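Local coordinates for Orf c02003 protein (Sulfolobus solfataricus P2, PDB 2Q00) that is of unknown function but belongs to the archaeal PaREP1/PaREP8 family and folds as a mostly helical chain without strands, at residues A26-K29 against Y30-A34; I81-K84 against S85-T88. All coordinates share one frame; numbering follows the deposited sequence.

Contact 1: residues A26-K29 against Y30-A34; sequences ACEK and YYKAA
Tyr30 folds back toward Ala26, one turn earlier in helix 23-45, in an i to i+4 contact of the alpha-helical repeat. The backbone bond beneath the pair runs from Tyr30 N to Ala26 O at 2.8 Å, and the ring passes close to the same carbonyl oxygen. With CG anti to the carbonyl carbon (chi1 -79°), the side chain of Tyr30 is directed toward the start of the helix. Its CB sits 3.5 Å from Ala26 O. CG follows at 3.4 Å from Ala26 O. Further out, CE2 rests against the methyl Ala26 CB at 3.8 Å. At the far end OH is hydrogen-bonded to Glu15 OE1, so the phenol reaches helix 6-19 while its ring stays in apolar surroundings beside Tyr11 and Leu18. Ala26 probably suits its place because a short methyl leaves room for CE2. Were an alanine here instead of Tyr30, Glu15 would probably lose this hydrogen-bond partner and a gap would open beside the Ala26 methyl.

On another side of the helix Glu28 and Lys32 are also four residues apart, but they meet through carbon rather than charge. Glu28 OE2 lies 3.5 Å from Lys32 CG, whereas Lys32 NZ stays 4.9 Å from OE2, too far for a salt bridge; Arg59 offers the carboxylate a long, weak ion pair. Its other oxygen, OE1, is buried with no partner in the model. The bend at chi2 (38°) turns the Glu28 carboxylate forward, toward the following turn, where OE2 meets the edge of the Tyr31 ring, 3.9 Å from CD2.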
ATOM      1  N   ALA A  26     -10.980  -3.582  -6.451  1.00 47.36           N
ATOM      2  CA  ALA A  26      -9.943  -2.591  -6.674  1.00 46.20           C
ATOM      3  C   ALA A  26      -9.369  -2.105  -5.347  1.00 46.45           C
ATOM      4  O   ALA A  26      -8.145  -2.090  -5.163  1.00 48.81           O
ATOM      5  CB  ALA A  26     -10.507  -1.411  -7.483  1.00 43.24           C
ATOM      6  N   CYS A  27     -10.243  -1.712  -4.421  1.00 46.41           N
ATOM      7  CA  CYS A  27      -9.795  -1.239  -3.105  1.00 45.36           C
ATOM      8  C   CYS A  27      -8.840  -2.228  -2.448  1.00 42.26           C
ATOM      9  O   CYS A  27      -7.772  -1.855  -1.959  1.00 46.26           O
ATOM     10  CB  CYS A  27     -10.992  -1.018  -2.166  1.00 47.65           C
ATOM     11  SG  CYS A  27     -12.045   0.381  -2.610  1.00 49.54           S
ATOM     12  N   GLU A  28      -9.233  -3.495  -2.432  1.00 44.95           N
ATOM     13  CA  GLU A  28      -8.408  -4.521  -1.819  1.00 46.81           C
ATOM     14  C   GLU A  28      -7.062  -4.684  -2.525  1.00 44.64           C
ATOM     15  O   GLU A  28      -6.041  -4.912  -1.874  1.00 45.73           O
ATOM     16  CB  GLU A  28      -9.165  -5.854  -1.781  1.00 46.42           C
ATOM     17  CG  GLU A  28      -8.472  -6.928  -0.936  1.00 57.18           C
ATOM     18  CD  GLU A  28      -7.811  -6.371   0.333  1.00 71.66           C
ATOM     19  OE1 GLU A  28      -8.467  -5.621   1.093  1.00 72.19           O
ATOM     20  OE2 GLU A  28      -6.625  -6.686   0.570  1.00 77.88           O
ATOM     21  N   LYS A  29      -7.051  -4.557  -3.852  1.00 45.36           N
ATOM     22  CA  LYS A  29      -5.805  -4.698  -4.598  1.00 44.66           C
ATOM     23  C   LYS A  29      -4.917  -3.496  -4.369  1.00 44.77           C
ATOM     24  O   LYS A  29      -3.686  -3.628  -4.292  1.00 45.70           O
ATOM     25  CB  LYS A  29      -6.073  -4.880  -6.092  1.00 48.11           C
ATOM     26  CG  LYS A  29      -6.102  -6.341  -6.535  1.00 47.14           C
ATOM     27  CD  LYS A  29      -7.395  -7.041  -6.191  1.00 55.13           C
ATOM     28  CE  LYS A  29      -7.152  -8.491  -5.774  1.00 56.34           C
ATOM     29  NZ  LYS A  29      -6.126  -9.188  -6.602  1.00 54.67           N
ATOM     30  N   TYR A  30      -5.538  -2.322  -4.260  1.00 45.60           N
ATOM     31  CA  TYR A  30      -4.789  -1.100  -4.001  1.00 43.03           C
ATOM     32  C   TYR A  30      -4.148  -1.225  -2.632  1.00 42.52           C
ATOM     33  O   TYR A  30      -3.016  -0.799  -2.428  1.00 44.35           O
ATOM     34  CB  TYR A  30      -5.704   0.122  -4.017  1.00 45.33           C
ATOM     35  CG  TYR A  30      -6.068   0.624  -5.398  1.00 43.99           C
ATOM     36  CD1 TYR A  30      -5.080   1.071  -6.274  1.00 42.82           C
ATOM     37  CD2 TYR A  30      -7.403   0.668  -5.821  1.00 44.58           C
ATOM     38  CE1 TYR A  30      -5.406   1.549  -7.539  1.00 45.68           C
ATOM     39  CE2 TYR A  30      -7.746   1.151  -7.086  1.00 43.59           C
ATOM     40  CZ  TYR A  30      -6.736   1.594  -7.947  1.00 44.42           C
ATOM     41  OH  TYR A  30      -7.034   2.088  -9.200  1.00 47.35           O
ATOM     42  N   TYR A  31      -4.881  -1.803  -1.685  1.00 41.47           N
ATOM     43  CA  TYR A  31      -4.337  -1.965  -0.346  1.00 44.99           C
ATOM     44  C   TYR A  31      -3.173  -2.958  -0.382  1.00 42.63           C
ATOM     45  O   TYR A  31      -2.123  -2.712   0.199  1.00 45.01           O
ATOM     46  CB  TYR A  31      -5.412  -2.454   0.622  1.00 48.33           C
ATOM     47  CG  TYR A  31      -4.882  -2.659   2.024  1.00 51.97           C
ATOM     48  CD1 TYR A  31      -4.395  -1.581   2.771  1.00 50.53           C
ATOM     49  CD2 TYR A  31      -4.849  -3.932   2.599  1.00 50.28           C
ATOM     50  CE1 TYR A  31      -3.890  -1.767   4.048  1.00 46.84           C
ATOM     51  CE2 TYR A  31      -4.345  -4.127   3.877  1.00 47.77           C
ATOM     52  CZ  TYR A  31      -3.864  -3.037   4.594  1.00 52.78           C
ATOM     53  OH  TYR A  31      -3.326  -3.218   5.838  1.00 59.58           O
ATOM     54  N   LYS A  32      -3.366  -4.085  -1.059  1.00 43.30           N
ATOM     55  CA  LYS A  32      -2.308  -5.083  -1.176  1.00 43.09           C
ATOM     56  C   LYS A  32      -1.089  -4.456  -1.843  1.00 42.47           C
ATOM     57  O   LYS A  32       0.040  -4.769  -1.487  1.00 44.75           O
ATOM     58  CB  LYS A  32      -2.788  -6.293  -1.980  1.00 45.22           C
ATOM     59  CG  LYS A  32      -3.706  -7.210  -1.196  1.00 47.19           C
ATOM     60  CD  LYS A  32      -4.123  -8.418  -2.015  1.00 45.94           C
ATOM     61  CE  LYS A  32      -4.965  -9.404  -1.198  1.00 45.16           C
ATOM     62  NZ  LYS A  32      -5.265 -10.625  -2.026  1.00 60.23           N
ATOM     63  N   ALA A  33      -1.324  -3.564  -2.804  1.00 41.26           N
ATOM     64  CA  ALA A  33      -0.233  -2.874  -3.480  1.00 41.75           C
ATOM     65  C   ALA A  33       0.525  -2.068  -2.436  1.00 42.57           C
ATOM     66  O   ALA A  33       1.756  -2.002  -2.455  1.00 45.56           O
ATOM     67  CB  ALA A  33      -0.773  -1.930  -4.585  1.00 37.92           C
ATOM     68  N   ALA A  34      -0.220  -1.455  -1.519  1.00 45.31           N
ATOM     69  CA  ALA A  34       0.382  -0.644  -0.459  1.00 41.91           C
ATOM     70  C   ALA A  34       1.168  -1.502   0.519  1.00 39.53           C
ATOM     71  O   ALA A  34       2.269  -1.135   0.936  1.00 41.65           O
ATOM     72  CB  ALA A  34      -0.692   0.137   0.284  1.00 40.77           C
TER

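Contact 2: residues I81-K84 against S85-T88; sequences ILWK and SAWT
Trp83 and Ala86 make the tightly packed side of this part of the helix. The benzene half of the indole meets the alanine methyl obliquely, its CE3 3.9 Å from Ala86 CB, and the same methyl lies 3.2 Å from Trp83 O. The indole leaves its backbone with CG beside the carbonyl carbon (chi1 176°), which carries the ring forward along the helix toward Ala86. A side chain as short as alanine's suits this spot between the ring and Ala34 of helix 23-45. Trp83 itself is buried, its other neighbours including Phe66, which meets it edge-to-face, and Leu65 of helix 62-71.

The whole stretch belongs to helix 79-95, where the i to i+4 amide bonds continue from Leu82 to Ala86 and from Trp83 to Trp87. Lys84 O is gripped twice by one residue: Thr88 N donates to it at 2.8 Å, and Thr88 OG1 adds a second bond at 3.2 Å from above the carbonyl plane. Threonine fits here because its hydroxyl, set beside its own backbone N (chi1 -57°), can turn back to the preceding turn. Ser85 OG is turned the same way, but its hydrogen bond is to Asp110 OD2 of helix 101-122, a small polar group suited to a buried helix interface.

The loose side is that of Ile81 and Lys84, both exposed. Ile81 directs its CB away from the following turn, and Lys84 runs out extended as far as CE before bending at chi4, its side chain heading away from residues 85-88.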
ATOM      1  N   ILE A  81       1.423   8.938   6.122  1.00 52.55           N
ATOM      2  CA  ILE A  81       0.090   9.391   5.753  1.00 54.29           C
ATOM      3  C   ILE A  81      -0.434   8.745   4.468  1.00 50.56           C
ATOM      4  O   ILE A  81      -1.645   8.637   4.285  1.00 49.05           O
ATOM      5  CB  ILE A  81       0.022  10.927   5.681  1.00 55.02           C
ATOM      6  CG1 ILE A  81       1.325  11.492   5.139  1.00 63.75           C
ATOM      7  CG2 ILE A  81      -0.210  11.491   7.079  1.00 63.22           C
ATOM      8  CD1 ILE A  81       1.334  13.008   5.020  1.00 68.81           C
ATOM      9  N   LEU A  82       0.461   8.301   3.589  1.00 50.04           N
ATOM     10  CA  LEU A  82       0.025   7.616   2.374  1.00 44.67           C
ATOM     11  C   LEU A  82      -0.526   6.280   2.858  1.00 45.55           C
ATOM     12  O   LEU A  82      -1.537   5.771   2.355  1.00 45.63           O
ATOM     13  CB  LEU A  82       1.198   7.388   1.422  1.00 46.04           C
ATOM     14  CG  LEU A  82       1.575   8.518   0.459  1.00 46.43           C
ATOM     15  CD1 LEU A  82       1.423   9.853   1.145  1.00 52.57           C
ATOM     16  CD2 LEU A  82       3.007   8.328  -0.022  1.00 40.61           C
ATOM     17  N   TRP A  83       0.135   5.720   3.860  1.00 45.18           N
ATOM     18  CA  TRP A  83      -0.316   4.457   4.417  1.00 48.87           C
ATOM     19  C   TRP A  83      -1.751   4.534   4.968  1.00 50.78           C
ATOM     20  O   TRP A  83      -2.537   3.595   4.793  1.00 52.97           O
ATOM     21  CB  TRP A  83       0.635   3.982   5.524  1.00 49.60           C
ATOM     22  CG  TRP A  83       0.130   2.737   6.168  1.00 50.09           C
ATOM     23  CD1 TRP A  83      -0.373   2.610   7.432  1.00 51.18           C
ATOM     24  CD2 TRP A  83      -0.031   1.454   5.539  1.00 47.50           C
ATOM     25  NE1 TRP A  83      -0.844   1.328   7.624  1.00 57.70           N
ATOM     26  CE2 TRP A  83      -0.644   0.600   6.480  1.00 52.89           C
ATOM     27  CE3 TRP A  83       0.283   0.947   4.270  1.00 54.16           C
ATOM     28  CZ2 TRP A  83      -0.950  -0.738   6.192  1.00 53.19           C
ATOM     29  CZ3 TRP A  83      -0.020  -0.382   3.982  1.00 49.89           C
ATOM     30  CH2 TRP A  83      -0.631  -1.207   4.943  1.00 49.77           C
ATOM     31  N   LYS A  84      -2.098   5.640   5.630  1.00 55.48           N
ATOM     32  CA  LYS A  84      -3.450   5.785   6.181  1.00 55.58           C
ATOM     33  C   LYS A  84      -4.493   5.592   5.084  1.00 50.19           C
ATOM     34  O   LYS A  84      -5.468   4.856   5.269  1.00 51.73           O
ATOM     35  CB  LYS A  84      -3.628   7.159   6.836  1.00 57.94           C
ATOM     36  CG  LYS A  84      -2.771   7.367   8.088  1.00 60.87           C
ATOM     37  CD  LYS A  84      -3.103   8.693   8.788  1.00 64.85           C
ATOM     38  CE  LYS A  84      -2.217   8.941  10.015  1.00 77.21           C
ATOM     39  NZ  LYS A  84      -0.768   9.124   9.675  1.00 76.93           N
ATOM     40  N   SER A  85      -4.276   6.252   3.944  1.00 46.25           N
ATOM     41  CA  SER A  85      -5.175   6.136   2.791  1.00 45.90           C
ATOM     42  C   SER A  85      -5.351   4.666   2.395  1.00 47.44           C
ATOM     43  O   SER A  85      -6.462   4.211   2.069  1.00 45.69           O
ATOM     44  CB  SER A  85      -4.607   6.885   1.593  1.00 47.06           C
ATOM     45  OG  SER A  85      -4.397   8.239   1.905  1.00 46.22           O
ATOM     46  N   ALA A  86      -4.242   3.931   2.407  1.00 44.41           N
ATOM     47  CA  ALA A  86      -4.284   2.524   2.061  1.00 42.51           C
ATOM     48  C   ALA A  86      -5.208   1.827   3.066  1.00 44.85           C
ATOM     49  O   ALA A  86      -6.076   1.027   2.687  1.00 44.54           O
ATOM     50  CB  ALA A  86      -2.851   1.914   2.113  1.00 37.24           C
ATOM     51  N   TRP A  87      -5.027   2.146   4.346  1.00 43.23           N
ATOM     52  CA  TRP A  87      -5.833   1.545   5.405  1.00 42.79           C
ATOM     53  C   TRP A  87      -7.307   1.859   5.180  1.00 42.41           C
ATOM     54  O   TRP A  87      -8.156   0.975   5.291  1.00 41.47           O
ATOM     55  CB  TRP A  87      -5.362   2.063   6.777  1.00 46.49           C
ATOM     56  CG  TRP A  87      -6.026   1.401   7.962  1.00 53.55           C
ATOM     57  CD1 TRP A  87      -6.871   1.990   8.871  1.00 55.42           C
ATOM     58  CD2 TRP A  87      -5.946   0.018   8.335  1.00 56.55           C
ATOM     59  NE1 TRP A  87      -7.324   1.055   9.776  1.00 52.08           N
ATOM     60  CE2 TRP A  87      -6.774  -0.162   9.472  1.00 56.32           C
ATOM     61  CE3 TRP A  87      -5.262  -1.088   7.820  1.00 52.61           C
ATOM     62  CZ2 TRP A  87      -6.932  -1.405  10.095  1.00 56.23           C
ATOM     63  CZ3 TRP A  87      -5.422  -2.322   8.440  1.00 55.29           C
ATOM     64  CH2 TRP A  87      -6.252  -2.472   9.564  1.00 56.94           C
ATOM     65  N   THR A  88      -7.603   3.114   4.840  1.00 42.70           N
ATOM     66  CA  THR A  88      -8.987   3.545   4.596  1.00 45.24           C
ATOM     67  C   THR A  88      -9.602   2.733   3.474  1.00 45.12           C
ATOM     68  O   THR A  88     -10.763   2.310   3.546  1.00 45.40           O
ATOM     69  CB  THR A  88      -9.083   5.011   4.167  1.00 44.87           C
ATOM     70  OG1 THR A  88      -8.484   5.851   5.160  1.00 46.34           O
ATOM     71  CG2 THR A  88     -10.543   5.394   3.968  1.00 41.63           C
TER

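Each contact is a run of a little over two helical turns, and they face each other where helix 23-45 packs against helix 79-95; their centres lie 11 Å apart. Tyr31 of contact 1 is the main bridge: its CD1 comes within 3.1 Å of Ala86 O, its CE1 lies 3.4 Å from Trp83 CH2, and its OH packs 3.5 Å from Trp87 CZ3. Beside it the two small residues Ala34 and Ala86 bring their CB atoms to 3.3 Å, which allows the helices to approach closely. Helix 101-122 touches both, Val111 against Ala33 and Leu107 against Ser85, tying them into one core. As the function is unknown, neither can be placed relative to an active site.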